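Side-chain contact in Lin1840 protein (Listeria innocua serovar 6a, PDB 4ZOC), which probably hydrolyses terminal, non-reducing beta-D-glucosyl residues, releasing beta-D-glucose, as a family 3 beta-glucosidase involved in beta-1,2-glucan metabolism: residues Phe607-Ser612 against Glu640-Tyr645. The protein carries 2 engineered substitutions. Numbering follows the deposited sequence.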
ATOM      1  N   PHE A 607      36.735  -5.988   7.075  1.00 11.68           N
ATOM      2  CA  PHE A 607      36.964  -6.988   6.035  1.00 13.19           C
ATOM      3  C   PHE A 607      37.257  -6.332   4.732  1.00 14.11           C
ATOM      4  O   PHE A 607      36.920  -5.220   4.515  1.00 17.21           O
ATOM      5  CB  PHE A 607      35.723  -7.847   5.836  1.00 12.38           C
ATOM      6  CG  PHE A 607      35.263  -8.542   7.103  1.00 11.72           C
ATOM      7  CD1 PHE A 607      35.789  -9.794   7.480  1.00 12.27           C
ATOM      8  CD2 PHE A 607      34.303  -7.963   7.893  1.00 10.00           C
ATOM      9  CE1 PHE A 607      35.412 -10.413   8.638  1.00  9.42           C
ATOM     10  CE2 PHE A 607      33.931  -8.565   9.098  1.00 11.69           C
ATOM     11  CZ  PHE A 607      34.446  -9.806   9.426  1.00 10.79           C
ATOM     12  N   GLU A 608      37.923  -7.075   3.853  0.50 16.85           N
ATOM     13  CA  GLU A 608      38.170  -6.619   2.501  0.50 17.34           C
ATOM     14  C   GLU A 608      37.725  -7.690   1.553  0.50 14.72           C
ATOM     15  O   GLU A 608      38.011  -8.876   1.786  0.50 16.87           O
ATOM     16  CB  GLU A 608      39.641  -6.362   2.320  0.50 19.24           C
ATOM     17  CG  GLU A 608      39.995  -4.894   2.209  0.50 24.39           C
ATOM     18  CD  GLU A 608      41.411  -4.728   1.692  0.50 32.89           C
ATOM     19  OE1 GLU A 608      41.607  -3.967   0.716  0.50 33.75           O
ATOM     20  OE2 GLU A 608      42.309  -5.410   2.249  0.50 32.25           O
ATOM     21  N   LEU A 609      37.010  -7.302   0.508  1.00 15.02           N
ATOM     22  CA  LEU A 609      36.506  -8.282  -0.443  1.00 15.88           C
ATOM     23  C   LEU A 609      37.081  -7.981  -1.816  1.00 15.59           C
ATOM     24  O   LEU A 609      37.132  -6.844  -2.204  1.00 19.39           O
ATOM     25  CB  LEU A 609      34.966  -8.204  -0.531  1.00 16.69           C
ATOM     26  CG  LEU A 609      34.182  -8.867   0.567  1.00 18.59           C
ATOM     27  CD1 LEU A 609      34.292  -8.122   1.898  1.00 18.94           C
ATOM     28  CD2 LEU A 609      32.771  -9.061   0.057  1.00 20.76           C
ATOM     29  N   LYS A 610      37.429  -9.004  -2.570  1.00 16.43           N
ATOM     30  CA  LYS A 610      37.857  -8.900  -3.949  1.00 19.64           C
ATOM     31  C   LYS A 610      37.126  -9.956  -4.777  1.00 13.88           C
ATOM     32  O   LYS A 610      37.191 -11.125  -4.470  1.00 17.00           O
ATOM     33  CB  LYS A 610      39.397  -9.143  -4.034  1.00 24.32           C
ATOM     34  CG  LYS A 610      40.000  -9.169  -5.432  1.00 38.64           C
ATOM     35  CD  LYS A 610      40.381  -7.755  -5.891  1.00 46.80           C
ATOM     36  CE  LYS A 610      40.569  -7.648  -7.392  1.00 53.24           C
ATOM     37  NZ  LYS A 610      40.764  -6.216  -7.743  1.00 52.41           N
ATOM     38  N   THR A 611      36.509  -9.527  -5.859  1.00 15.63           N
ATOM     39  CA  THR A 611      35.826 -10.415  -6.816  1.00 16.02           C
ATOM     40  C   THR A 611      36.797 -10.757  -7.967  1.00 16.60           C
ATOM     41  O   THR A 611      37.450  -9.887  -8.551  1.00 20.98           O
ATOM     42  CB  THR A 611      34.491  -9.742  -7.290  1.00 16.77           C
ATOM     43  OG1 THR A 611      33.648  -9.479  -6.145  1.00 17.90           O
ATOM     44  CG2 THR A 611      33.744 -10.565  -8.263  1.00 11.81           C
ATOM     45  N   SER A 612      36.950 -12.042  -8.227  1.00 19.67           N
ATOM     46  CA  SER A 612      37.782 -12.520  -9.340  1.00 20.38           C
ATOM     47  C   SER A 612      37.148 -12.071 -10.656  1.00 21.23           C
ATOM     48  O   SER A 612      35.943 -11.812 -10.729  1.00 18.65           O
ATOM     49  CB  SER A 612      37.901 -14.021  -9.284  1.00 18.49           C
ATOM     50  OG  SER A 612      38.477 -14.417  -8.063  1.00 24.19           O
ATOM     51  N   GLU A 640      31.446 -12.144   8.349  1.00 10.08           N
ATOM     52  CA  GLU A 640      30.914 -11.185   7.415  1.00  9.91           C
ATOM     53  C   GLU A 640      29.939 -11.941   6.514  1.00 10.87           C
ATOM     54  O   GLU A 640      30.105 -13.149   6.234  1.00 14.32           O
ATOM     55  CB  GLU A 640      32.063 -10.605   6.547  1.00 10.60           C
ATOM     56  CG  GLU A 640      31.643  -9.549   5.518  1.00 11.52           C
ATOM     57  CD  GLU A 640      30.914  -8.356   6.141  1.00 12.78           C
ATOM     58  OE1 GLU A 640      31.483  -7.263   6.376  1.00 13.46           O
ATOM     59  OE2 GLU A 640      29.703  -8.533   6.429  1.00 11.77           O
ATOM     60  N   VAL A 641      28.917 -11.244   6.034  1.00 11.98           N
ATOM     61  CA  VAL A 641      27.912 -11.839   5.096  1.00 10.53           C
ATOM     62  C   VAL A 641      28.177 -11.275   3.738  1.00 10.17           C
ATOM     63  O   VAL A 641      27.814 -10.125   3.439  1.00 11.02           O
ATOM     64  CB  VAL A 641      26.424 -11.626   5.560  1.00 10.51           C
ATOM     65  CG1 VAL A 641      25.431 -12.267   4.568  1.00 10.72           C
ATOM     66  CG2 VAL A 641      26.235 -12.215   6.912  1.00 11.98           C
ATOM     67  N   ILE A 642      28.788 -12.118   2.878  1.00 10.43           N
ATOM     68  CA  ILE A 642      28.995 -11.742   1.457  1.00 11.27           C
ATOM     69  C   ILE A 642      27.635 -11.909   0.772  1.00 10.19           C
ATOM     70  O   ILE A 642      26.994 -12.944   0.944  1.00 11.28           O
ATOM     71  CB  ILE A 642      30.020 -12.613   0.757  1.00 11.07           C
ATOM     72  CG1 ILE A 642      31.367 -12.531   1.506  1.00 14.46           C
ATOM     73  CG2 ILE A 642      30.057 -12.277  -0.710  1.00 12.40           C
ATOM     74  CD1 ILE A 642      32.455 -13.543   1.098  1.00 16.59           C
ATOM     75  N   GLN A 643      27.196 -10.872   0.063  1.00  9.60           N
ATOM     76  CA  GLN A 643      25.917 -10.825  -0.668  1.00  8.80           C
ATOM     77  C   GLN A 643      26.167 -10.589  -2.140  1.00  9.28           C
ATOM     78  O   GLN A 643      26.956  -9.702  -2.484  1.00 10.69           O
ATOM     79  CB  GLN A 643      25.012  -9.710  -0.113  1.00  9.23           C
ATOM     80  CG  GLN A 643      24.750  -9.899   1.377  1.00  9.34           C
ATOM     81  CD  GLN A 643      24.419  -8.665   2.124  1.00  9.31           C
ATOM     82  OE1 GLN A 643      23.623  -7.836   1.693  1.00 10.76           O
ATOM     83  NE2 GLN A 643      24.980  -8.550   3.281  1.00 12.05           N
ATOM     84  N   VAL A 644      25.435 -11.324  -2.974  1.00  9.13           N
ATOM     85  CA  VAL A 644      25.481 -11.106  -4.437  1.00  9.18           C
ATOM     86  C   VAL A 644      24.088 -10.787  -4.934  1.00  7.80           C
ATOM     87  O   VAL A 644      23.143 -11.569  -4.739  1.00  8.94           O
ATOM     88  CB  VAL A 644      26.054 -12.320  -5.173  1.00  9.74           C
ATOM     89  CG1 VAL A 644      26.125 -12.053  -6.656  1.00 11.60           C
ATOM     90  CG2 VAL A 644      27.390 -12.728  -4.580  1.00 12.09           C
ATOM     91  N   TYR A 645      24.006  -9.648  -5.643  1.00  8.02           N
ATOM     92  CA  TYR A 645      22.807  -9.168  -6.256  1.00  7.24           C
ATOM     93  C   TYR A 645      22.907  -9.111  -7.784  1.00  7.92           C
ATOM     94  O   TYR A 645      23.991  -8.897  -8.386  1.00  9.59           O
ATOM     95  CB  TYR A 645      22.485  -7.776  -5.695  1.00  6.52           C
ATOM     96  CG  TYR A 645      22.300  -7.670  -4.205  1.00  5.08           C
ATOM     97  CD1 TYR A 645      23.383  -7.501  -3.380  1.00  7.38           C
ATOM     98  CD2 TYR A 645      21.036  -7.610  -3.656  1.00  6.02           C
ATOM     99  CE1 TYR A 645      23.244  -7.361  -2.003  1.00  8.09           C
ATOM    100  CE2 TYR A 645      20.851  -7.543  -2.270  1.00  6.50           C
ATOM    101  CZ  TYR A 645      21.941  -7.405  -1.467  1.00  8.04           C
ATOM    102  OH  TYR A 645      21.811  -7.296  -0.127  1.00  8.14           O
TER
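One face of the Phe607 ring is covered by the side chain of Glu640, whose CB stands 3.6 Å from the ring centroid and only 5° off the ring normal, a CH-pi contact made almost exactly over the middle of the ring. The remainder of the glutamate runs out past the CD2 side of the ring, and its OE1 comes within 3.3 Å of Phe607 CD2. The carboxylate does not stack on the phenyl group, as the two planes are turned 61° apart. With CG anti to the backbone N and the chain bent at chi2 (56°), Glu640 folds back so that OE2 accepts a hydrogen bond from Val641 N at 2.9 Å through its anti lone pair. A salt bridge from Lys549 to the same oxygen gives this buried carboxylate a second polar partner and probably favours its ionised form. Two residues further along both segments, the side chains of Leu609 and Ile642 reach past one another from the two strands, one methyl of the leucine, CD2, lying 4.0 Å from Ile642 CG1. No hydrogen bond joins the two segments. Instead, Ile630 of strand 624-632 touches Leu609, Glu640 and Ile642, and Ile642 also packs on Val676 and Phe678. The contact lies away from the bound glucose and the magnesium site. Strand 607-611 borders the three-stranded antiparallel sheet, whereas 640-645 belongs to the five-stranded mixed sheet; side-chain packing between two such sheets is characteristic of the beta-sandwich of the fibronectin type III-like domain.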